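Local coordinates for uncharacterized protein McrA (Streptomyces coelicolor, PDB 5ZMO) that binds phosphorothioated DNA through the sulfur-binding domain present here, one part of a type IV restriction enzyme that probably acts as an endonuclease, at residues A[26-31]-A[65-70]; A[32-37]-A[156-161]; A[85-90]-A[114-119]. All coordinates share one frame; numbering follows the deposited sequence. Where two conformers were deposited one is given.

Interaction 1. Residues A[26-31]-A[65-70]; sequences ALHRPV and GQVEDG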
loop_
_atom_site.group_PDB
_atom_site.type_symbol
_atom_site.label_atom_id
_atom_site.label_comp_id
_atom_site.label_asym_id
_atom_site.label_seq_id
_atom_site.Cartn_x
_atom_site.Cartn_y
_atom_site.Cartn_z
ATOM N N ALA A 26 0.974 4.678 -12.624
ATOM C CA ALA A 26 -0.111 4.477 -11.642
ATOM C C ALA A 26 0.475 4.505 -10.224
ATOM O O ALA A 26 1.326 3.704 -9.915
ATOM C CB ALA A 26 -0.807 3.157 -11.926
ATOM N N LEU A 27 0.021 5.427 -9.382
ATOM C CA LEU A 27 0.609 5.601 -8.052
ATOM C C LEU A 27 -0.060 4.753 -6.946
ATOM O O LEU A 27 0.422 4.761 -5.773
ATOM C CB LEU A 27 0.662 7.047 -7.658
ATOM C CG LEU A 27 1.579 7.882 -8.572
ATOM C CD1 LEU A 27 1.247 9.347 -8.361
ATOM C CD2 LEU A 27 3.062 7.614 -8.315
ATOM N N HIS A 28 -1.001 3.905 -7.341
ATOM C CA HIS A 28 -1.860 3.124 -6.403
ATOM C C HIS A 28 -1.045 2.239 -5.468
ATOM O O HIS A 28 -1.149 2.326 -4.247
ATOM C CB HIS A 28 -2.856 2.303 -7.135
ATOM C CG HIS A 28 -3.767 3.096 -8.020
ATOM N ND1 HIS A 28 -3.295 3.823 -9.095
ATOM C CD2 HIS A 28 -5.104 3.233 -8.037
ATOM C CE1 HIS A 28 -4.304 4.427 -9.687
ATOM N NE2 HIS A 28 -5.419 4.065 -9.091
ATOM N N ARG A 29 -0.142 1.419 -6.049
ATOM C CA ARG A 29 0.697 0.528 -5.255
ATOM C C ARG A 29 1.701 1.265 -4.414
ATOM O O ARG A 29 1.833 0.925 -3.234
ATOM C CB ARG A 29 1.272 -0.618 -6.122
ATOM C CG ARG A 29 0.229 -1.710 -6.321
ATOM C CD ARG A 29 0.804 -2.811 -7.223
ATOM N NE ARG A 29 0.780 -2.432 -8.617
ATOM C CZ ARG A 29 1.509 -3.058 -9.575
ATOM N NH1 ARG A 29 1.460 -2.644 -10.830
ATOM N NH2 ARG A 29 2.330 -4.055 -9.269
ATOM N N PRO A 30 2.435 2.260 -4.987
ATOM C CA PRO A 30 3.310 3.078 -4.212
ATOM C C PRO A 30 2.650 3.759 -3.016
ATOM O O PRO A 30 3.263 3.746 -1.900
ATOM C CB PRO A 30 3.856 4.102 -5.239
ATOM C CG PRO A 30 3.887 3.247 -6.524
ATOM C CD PRO A 30 2.659 2.458 -6.438
ATOM N N VAL A 31 1.454 4.248 -3.214
ATOM C CA VAL A 31 0.740 4.923 -2.080
ATOM C C VAL A 31 0.373 3.891 -0.975
ATOM O O VAL A 31 0.611 4.122 0.193
ATOM C CB VAL A 31 -0.484 5.689 -2.567
ATOM C CG1 VAL A 31 -1.456 6.057 -1.431
ATOM C CG2 VAL A 31 -0.053 6.914 -3.334
ATOM N N GLY A 65 -1.778 10.703 -4.916
ATOM C CA GLY A 65 -1.806 9.702 -6.009
ATOM C C GLY A 65 -2.487 10.098 -7.318
ATOM O O GLY A 65 -2.613 9.244 -8.206
ATOM N N GLN A 66 -3.017 11.322 -7.419
ATOM C CA GLN A 66 -3.694 11.765 -8.689
ATOM C C GLN A 66 -4.897 10.941 -9.094
ATOM O O GLN A 66 -5.180 10.792 -10.308
ATOM C CB GLN A 66 -2.730 11.722 -9.911
ATOM C CG GLN A 66 -1.319 12.184 -9.682
ATOM C CD GLN A 66 -0.504 12.323 -10.970
ATOM O OE1 GLN A 66 -0.600 11.514 -11.912
ATOM N NE2 GLN A 66 0.330 13.347 -10.997
ATOM N N VAL A 67 -5.590 10.332 -8.136
ATOM C CA VAL A 67 -6.739 9.523 -8.497
ATOM C C VAL A 67 -7.939 10.441 -8.310
ATOM O O VAL A 67 -7.892 11.365 -7.534
ATOM C CB VAL A 67 -6.831 8.242 -7.640
ATOM C CG1 VAL A 67 -5.437 7.659 -7.422
ATOM C CG2 VAL A 67 -7.527 8.551 -6.343
ATOM N N GLU A 68 -8.989 10.197 -9.069
ATOM C CA GLU A 68 -10.217 10.970 -8.972
ATOM C C GLU A 68 -11.085 10.459 -7.825
ATOM O O GLU A 68 -11.631 11.212 -7.075
ATOM C CB GLU A 68 -11.061 10.796 -10.273
ATOM C CG GLU A 68 -10.405 11.252 -11.577
ATOM C CD GLU A 68 -10.224 12.754 -11.691
ATOM O OE1 GLU A 68 -10.624 13.492 -10.755
ATOM O OE2 GLU A 68 -9.680 13.208 -12.728
ATOM N N ASP A 69 -11.197 9.149 -7.712
ATOM C CA ASP A 69 -12.014 8.531 -6.649
ATOM C C ASP A 69 -11.074 7.597 -5.873
ATOM O O ASP A 69 -10.744 6.494 -6.330
ATOM C CB ASP A 69 -13.148 7.840 -7.295
ATOM C CG ASP A 69 -14.020 7.048 -6.326
ATOM O OD1 ASP A 69 -13.599 6.723 -5.149
ATOM O OD2 ASP A 69 -15.167 6.711 -6.732
ATOM N N GLY A 70 -10.718 8.046 -4.686
ATOM C CA GLY A 70 -9.773 7.350 -3.822
ATOM C C GLY A 70 -10.243 6.010 -3.313
ATOM O O GLY A 70 -9.377 5.126 -3.048
HETATM O O HOH W 1 -1.947 7.521 -10.210
#
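A small, mostly buried apolar contact joins L27, just ahead of helix 28-41, and H28 and V31 of its first turn to G65, Q66 and V67 in the loop between helices 50-63 and 70-83. No direct hydrogen bond crosses it. L27 takes the central place: its CB and CD1 lie against the backbone of G65, with CD1 3.9 Å from G65 O, and the same methyl meets Q66 CG at 4.0 Å. One turn on, V31 CG2 reaches G65 CA at 4.2 Å, and V31 also leans on V57 and M61. The imidazole of H28, its CG anti to the carbonyl carbon (chi1 -58°), swings toward the loop and receives V67 CG1 over one face, 4.3 Å from the ring centroid. V67 was modelled in two conformers, which makes this CH-pi contact tentative. The polar link is a water that accepts from L27 N at 3.0 Å and donates to G65 O at 2.7 Å. Nearby, R29 hydrogen-bonds through NH1 to a modified group of the bound partner, probably part of the phosphorothioated DNA, on which H28 also packs, and forms a salt bridge with D84. The arrangement is that of an interhelical loop packed on the first turn of another helix and closing in an aspartate N-cap, D69 OD1 accepting from D72 N.

Interaction 2. Residues A[32-37]-A[156-161]; sequences LLLWAI and FGLHEL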
loop_
_atom_site.group_PDB
_atom_site.type_symbol
_atom_site.label_atom_id
_atom_site.label_comp_id
_atom_site.label_asym_id
_atom_site.label_seq_id
_atom_site.Cartn_x
_atom_site.Cartn_y
_atom_site.Cartn_z
ATOM N N LEU A 32 -0.216 2.771 -1.324
ATOM C CA LEU A 32 -0.543 1.778 -0.319
ATOM C C LEU A 32 0.660 1.227 0.396
ATOM O O LEU A 32 0.639 1.089 1.695
ATOM C CB LEU A 32 -1.425 0.684 -0.918
ATOM C CG LEU A 32 -1.988 -0.296 0.099
ATOM C CD1 LEU A 32 -2.775 0.356 1.175
ATOM C CD2 LEU A 32 -2.845 -1.322 -0.636
ATOM N N LEU A 33 1.749 0.948 -0.360
ATOM C CA LEU A 33 2.996 0.502 0.298
ATOM C C LEU A 33 3.548 1.547 1.255
ATOM O O LEU A 33 3.959 1.202 2.371
ATOM C CB LEU A 33 4.117 0.129 -0.685
ATOM C CG LEU A 33 3.785 -1.163 -1.416
ATOM C CD1 LEU A 33 4.655 -1.287 -2.663
ATOM C CD2 LEU A 33 3.944 -2.346 -0.550
ATOM N N LEU A 34 3.669 2.792 0.803
ATOM C CA LEU A 34 4.155 3.857 1.757
ATOM C C LEU A 34 3.317 3.990 3.027
ATOM O O LEU A 34 3.852 4.144 4.157
ATOM C CB LEU A 34 4.248 5.192 1.026
ATOM C CG LEU A 34 5.449 5.458 0.134
ATOM C CD1 LEU A 34 5.239 6.758 -0.631
ATOM C CD2 LEU A 34 6.686 5.590 0.982
ATOM N N TRP A 35 2.011 3.873 2.876
ATOM C CA TRP A 35 1.088 3.966 3.996
ATOM C C TRP A 35 1.356 2.797 4.910
ATOM O O TRP A 35 1.476 2.969 6.143
ATOM C CB TRP A 35 -0.351 3.999 3.537
ATOM C CG TRP A 35 -1.312 4.001 4.649
ATOM C CD1 TRP A 35 -1.705 5.078 5.426
ATOM C CD2 TRP A 35 -2.020 2.864 5.169
ATOM N NE1 TRP A 35 -2.595 4.677 6.365
ATOM C CE2 TRP A 35 -2.803 3.333 6.258
ATOM C CE3 TRP A 35 -2.044 1.496 4.847
ATOM C CZ2 TRP A 35 -3.626 2.494 6.986
ATOM C CZ3 TRP A 35 -2.885 0.655 5.586
ATOM C CH2 TRP A 35 -3.632 1.161 6.644
ATOM N N ALA A 36 1.444 1.597 4.318
ATOM C CA ALA A 36 1.692 0.384 5.155
ATOM C C ALA A 36 3.037 0.416 5.922
ATOM O O ALA A 36 3.139 -0.051 7.056
ATOM C CB ALA A 36 1.608 -0.868 4.320
ATOM N N ILE A 37 4.071 1.034 5.331
ATOM C CA ILE A 37 5.356 1.166 6.016
ATOM C C ILE A 37 5.178 2.094 7.181
ATOM O O ILE A 37 5.689 1.852 8.304
ATOM C CB ILE A 37 6.487 1.596 5.062
ATOM C CG1 ILE A 37 6.795 0.479 4.066
ATOM C CG2 ILE A 37 7.719 1.975 5.876
ATOM C CD1 ILE A 37 7.552 0.953 2.825
ATOM N N PHE A 156 1.713 10.446 5.672
ATOM C CA PHE A 156 2.030 9.004 5.632
ATOM C C PHE A 156 2.655 8.468 6.932
ATOM O O PHE A 156 2.972 7.304 7.013
ATOM C CB PHE A 156 2.925 8.685 4.439
ATOM C CG PHE A 156 2.193 8.641 3.141
ATOM C CD1 PHE A 156 1.882 9.803 2.475
ATOM C CD2 PHE A 156 1.716 7.434 2.606
ATOM C CE1 PHE A 156 1.200 9.786 1.280
ATOM C CE2 PHE A 156 1.023 7.427 1.406
ATOM C CZ PHE A 156 0.743 8.591 0.748
ATOM N N GLY A 157 2.873 9.312 7.945
ATOM C CA GLY A 157 3.546 8.929 9.153
ATOM C C GLY A 157 5.021 8.630 9.089
ATOM O O GLY A 157 5.509 7.803 9.812
ATOM N N LEU A 158 5.743 9.300 8.188
ATOM C CA LEU A 158 7.102 8.987 7.901
ATOM C C LEU A 158 8.051 10.158 8.240
ATOM O O LEU A 158 9.229 10.073 7.965
ATOM C CB LEU A 158 7.206 8.662 6.416
ATOM C CG LEU A 158 6.365 7.478 5.918
ATOM C CD1 LEU A 158 6.514 7.424 4.422
ATOM C CD2 LEU A 158 6.852 6.185 6.481
ATOM N N HIS A 159 7.533 11.223 8.833
ATOM C CA HIS A 159 8.360 12.398 9.135
ATOM C C HIS A 159 9.532 12.081 10.099
ATOM O O HIS A 159 10.703 12.390 9.828
ATOM C CB HIS A 159 7.507 13.529 9.691
ATOM C CG HIS A 159 8.264 14.818 9.857
ATOM N ND1 HIS A 159 8.353 15.763 8.852
ATOM C CD2 HIS A 159 8.986 15.300 10.892
ATOM C CE1 HIS A 159 9.075 16.784 9.279
ATOM N NE2 HIS A 159 9.478 16.524 10.510
ATOM N N GLU A 160 9.228 11.435 11.209
ATOM C CA GLU A 160 10.280 11.066 12.184
ATOM C C GLU A 160 11.231 10.015 11.567
ATOM O O GLU A 160 12.464 10.135 11.663
ATOM C CB GLU A 160 9.641 10.590 13.504
ATOM C CG GLU A 160 9.149 11.736 14.418
ATOM C CD GLU A 160 8.153 12.718 13.762
ATOM O OE1 GLU A 160 7.093 12.269 13.251
ATOM O OE2 GLU A 160 8.417 13.949 13.748
ATOM N N LEU A 161 10.663 9.038 10.853
ATOM C CA LEU A 161 11.441 7.976 10.245
ATOM C C LEU A 161 12.502 8.543 9.329
ATOM O O LEU A 161 13.651 8.135 9.425
ATOM C CB LEU A 161 10.536 6.980 9.483
ATOM C CG LEU A 161 11.201 5.821 8.727
ATOM C CD1 LEU A 161 11.705 4.769 9.695
ATOM C CD2 LEU A 161 10.228 5.173 7.751
HETATM O O HOH W 2 0.927 5.375 7.608
#
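F156 and L34 make the closest side-chain approach between helix segment 32-37 and the C-terminal segment 156-161: F156 CD2 comes to 3.7 Å from L34 CB. The same ring carbon lies 3.6 Å from W35 N, which sits at the edge of the ring and in its plane, so the phenyl is set edge-on to the helix backbone. It gets there with CG beside its own backbone N (chi1 -77°). Beyond the ring, the isobutyl groups of L34 and L158 cross at about a right angle, methyl to methyl, with L34 CD2 3.9 Å from L158 CD1. The other methyl of L158, CD2, looks to I37 CG2 at 4.3 Å, and L161 CD2 closes the row against that same I37 methyl. Were F156 cut back to an alanine, the space beside L34 CB and the W35 backbone would probably be left unfilled, and the chain end less firmly seated on the helix. What positions these groups lies further out. G157, with positive phi, ends helix 152-155 in a Schellman motif, which turns the chain so that L158 follows F156 onto the helix. L34 is backed by A137 and L140 of helix 130-144, while W35 packs on A56, V57 and L60 of helix 50-63. A water sits 2.9 Å from both W35 O and F156 O, although other acceptors compete for its protons. With no direct hydrogen bond between the segments, cohesion rests mainly on shape and the burial of apolar surface, with a water bridging the two carbonyls.

Interaction 3. Residues A[85-90]-A[114-119]; sequences DLWCVE and PSAGLR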
loop_
_atom_site.group_PDB
_atom_site.type_symbol
_atom_site.label_atom_id
_atom_site.label_comp_id
_atom_site.label_asym_id
_atom_site.label_seq_id
_atom_site.Cartn_x
_atom_site.Cartn_y
_atom_site.Cartn_z
ATOM N N ASP A 85 3.834 -10.358 -3.946
ATOM C CA ASP A 85 4.436 -11.019 -2.771
ATOM C C ASP A 85 4.692 -10.012 -1.673
ATOM O O ASP A 85 5.644 -10.192 -0.917
ATOM C CB ASP A 85 5.747 -11.767 -3.112
ATOM C CG ASP A 85 5.545 -12.836 -4.181
ATOM O OD1 ASP A 85 4.450 -13.449 -4.190
ATOM O OD2 ASP A 85 6.458 -13.045 -5.015
ATOM N N LEU A 86 3.849 -8.985 -1.588
ATOM C CA LEU A 86 4.022 -7.900 -0.587
ATOM C C LEU A 86 2.856 -7.730 0.347
ATOM O O LEU A 86 2.825 -6.791 1.180
ATOM C CB LEU A 86 4.287 -6.609 -1.359
ATOM C CG LEU A 86 5.665 -6.479 -1.957
ATOM C CD1 LEU A 86 5.726 -5.386 -3.027
ATOM C CD2 LEU A 86 6.642 -6.202 -0.785
ATOM N N TRP A 87 1.866 -8.603 0.248
ATOM C CA TRP A 87 0.588 -8.342 0.883
ATOM C C TRP A 87 -0.211 -9.603 1.148
ATOM O O TRP A 87 -0.085 -10.554 0.389
ATOM C CB TRP A 87 -0.180 -7.357 0.022
ATOM C CG TRP A 87 -1.290 -6.593 0.601
ATOM C CD1 TRP A 87 -2.624 -6.751 0.285
ATOM C CD2 TRP A 87 -1.237 -5.474 1.481
ATOM N NE1 TRP A 87 -3.380 -5.846 0.934
ATOM C CE2 TRP A 87 -2.564 -5.003 1.641
ATOM C CE3 TRP A 87 -0.192 -4.781 2.131
ATOM C CZ2 TRP A 87 -2.891 -3.928 2.455
ATOM C CZ3 TRP A 87 -0.509 -3.683 2.896
ATOM C CH2 TRP A 87 -1.865 -3.246 3.050
ATOM N N CYS A 88 -1.011 -9.569 2.209
ATOM C CA CYS A 88 -1.859 -10.723 2.610
ATOM C C CYS A 88 -3.277 -10.222 2.772
ATOM O O CYS A 88 -3.490 -9.226 3.440
ATOM C CB CYS A 88 -1.441 -11.243 3.992
ATOM S SG CYS A 88 0.288 -11.693 4.038
ATOM N N VAL A 89 -4.244 -10.922 2.207
ATOM C CA VAL A 89 -5.652 -10.607 2.388
ATOM C C VAL A 89 -6.312 -11.840 3.036
ATOM O O VAL A 89 -6.310 -12.888 2.469
ATOM C CB VAL A 89 -6.340 -10.251 1.037
ATOM C CG1 VAL A 89 -7.819 -10.039 1.242
ATOM C CG2 VAL A 89 -5.765 -8.972 0.386
ATOM N N GLU A 90 -6.814 -11.711 4.238
ATOM C CA GLU A 90 -7.527 -12.807 4.925
ATOM C C GLU A 90 -8.913 -12.982 4.272
ATOM O O GLU A 90 -9.466 -12.033 3.698
ATOM C CB GLU A 90 -7.782 -12.498 6.392
ATOM C CG GLU A 90 -6.602 -12.348 7.290
ATOM C CD GLU A 90 -7.025 -12.449 8.776
ATOM O OE1 GLU A 90 -6.340 -13.171 9.538
ATOM O OE2 GLU A 90 -8.064 -11.849 9.186
ATOM N N PRO A 114 -12.660 -7.967 4.687
ATOM C CA PRO A 114 -11.463 -8.751 5.026
ATOM C C PRO A 114 -10.353 -7.929 5.596
ATOM O O PRO A 114 -10.190 -6.762 5.199
ATOM C CB PRO A 114 -10.999 -9.286 3.706
ATOM C CG PRO A 114 -11.412 -8.243 2.744
ATOM C CD PRO A 114 -12.759 -7.814 3.227
ATOM N N SER A 115 -9.606 -8.521 6.530
ATOM C CA SER A 115 -8.400 -7.862 6.997
ATOM C C SER A 115 -7.209 -8.128 6.077
ATOM O O SER A 115 -7.143 -9.109 5.366
ATOM C CB SER A 115 -8.133 -8.192 8.461
ATOM O OG SER A 115 -9.015 -7.448 9.266
ATOM N N ALA A 116 -6.266 -7.187 6.001
ATOM C CA ALA A 116 -5.152 -7.367 5.166
ATOM C C ALA A 116 -4.032 -6.488 5.637
ATOM O O ALA A 116 -4.263 -5.561 6.419
ATOM C CB ALA A 116 -5.469 -6.988 3.733
ATOM N N GLY A 117 -2.853 -6.825 5.120
ATOM C CA GLY A 117 -1.654 -6.016 5.341
ATOM C C GLY A 117 -0.394 -6.727 4.930
ATOM O O GLY A 117 -0.393 -7.666 4.123
ATOM N N LEU A 118 0.736 -6.196 5.407
ATOM C CA LEU A 118 2.047 -6.727 5.022
ATOM C C LEU A 118 2.165 -8.197 5.504
ATOM O O LEU A 118 1.505 -8.601 6.452
ATOM C CB LEU A 118 3.176 -5.903 5.674
ATOM C CG LEU A 118 3.228 -4.456 5.160
ATOM C CD1 LEU A 118 4.187 -3.662 6.040
ATOM C CD2 LEU A 118 3.641 -4.299 3.729
ATOM N N ARG A 119 2.996 -8.945 4.813
ATOM C CA ARG A 119 3.467 -10.254 5.309
ATOM C C ARG A 119 4.121 -10.137 6.713
ATOM O O ARG A 119 4.707 -9.108 7.031
ATOM C CB ARG A 119 4.443 -10.823 4.351
ATOM C CG ARG A 119 3.806 -11.359 3.075
ATOM C CD ARG A 119 4.688 -11.126 1.881
ATOM N NE ARG A 119 5.525 -12.231 1.428
ATOM C CZ ARG A 119 6.770 -12.508 1.825
ATOM N NH1 ARG A 119 7.401 -13.532 1.277
ATOM N NH2 ARG A 119 7.388 -11.824 2.778
HETATM O O HOH W 3 4.755 -7.586 2.990
HETATM O O HOH W 4 -10.571 -10.900 7.927
#
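Two strands of a three-stranded antiparallel sheet meet here, C88 and V89 on an outer strand pairing with G117 and A116 of the central strand 115-117. C88 and G117 form a hydrogen-bonded pair: C88 N donates to G117 O at 2.8 Å, and G117 N returns a bond to C88 O at 3.0 Å. Past the non-hydrogen-bonded pair of V89 and A116, E90 N continues the pairing to S115 O at 2.9 Å. Just before the strand, W87 has its CG anti to the backbone N (chi1 -161°), and this folds the indole back over the central strand. Its six-membered ring lies flat on G117, whose CA stands 3.5 Å from the centroid and only 9° off the ring normal, a close CH-pi contact. A116 CB approaches NE1 obliquely, and L118 CD2 lies 4.2 Å from W87 CE3. V89 and P114 run side by side, V89 CG1 being 4.1 Å from P114 CB. On the side of C88, SG rests 3.7 Å from R119 CG, while the guanidinium of R119, at the end of a bent chain, forms salt bridges with D121 and D122. Waters tie both ends of the pairing: one accepts from R119 N and donates weakly to L86 O, the other joins E90 OE2 to S115 N. W87 also packs on L32 and A36 of helix 28-41 and on L81. Strand 47-49 completes the sheet beyond 115-117, making this a short antiparallel sheet packed on the helices of the sulfur-binding domain, with W87 among the residues at that interface.

Helix 28-41 supplies a segment to interactions 1 and 2 and is touched by interaction 3. Interactions 1 and 2 use its successive turns and touch where V31 O meets F156 CE2 at 3.5 Å; interaction 3 packs on it from outside, W87 CZ3 lying 3.8 Å from A36 CB, on a helix side pointing away from segment 156-161. Interactions 1 and 2 are buried and apolar, without direct hydrogen bonds between their segments, each relying on one water. The partly buried interaction 3 is instead built on backbone pairing, with D85, E90 and R119 at its more exposed edges. Interaction 1 lies nearest the bound nucleic acid; interaction 3 is across the chain's centre from interaction 1, about 19 Å between centres.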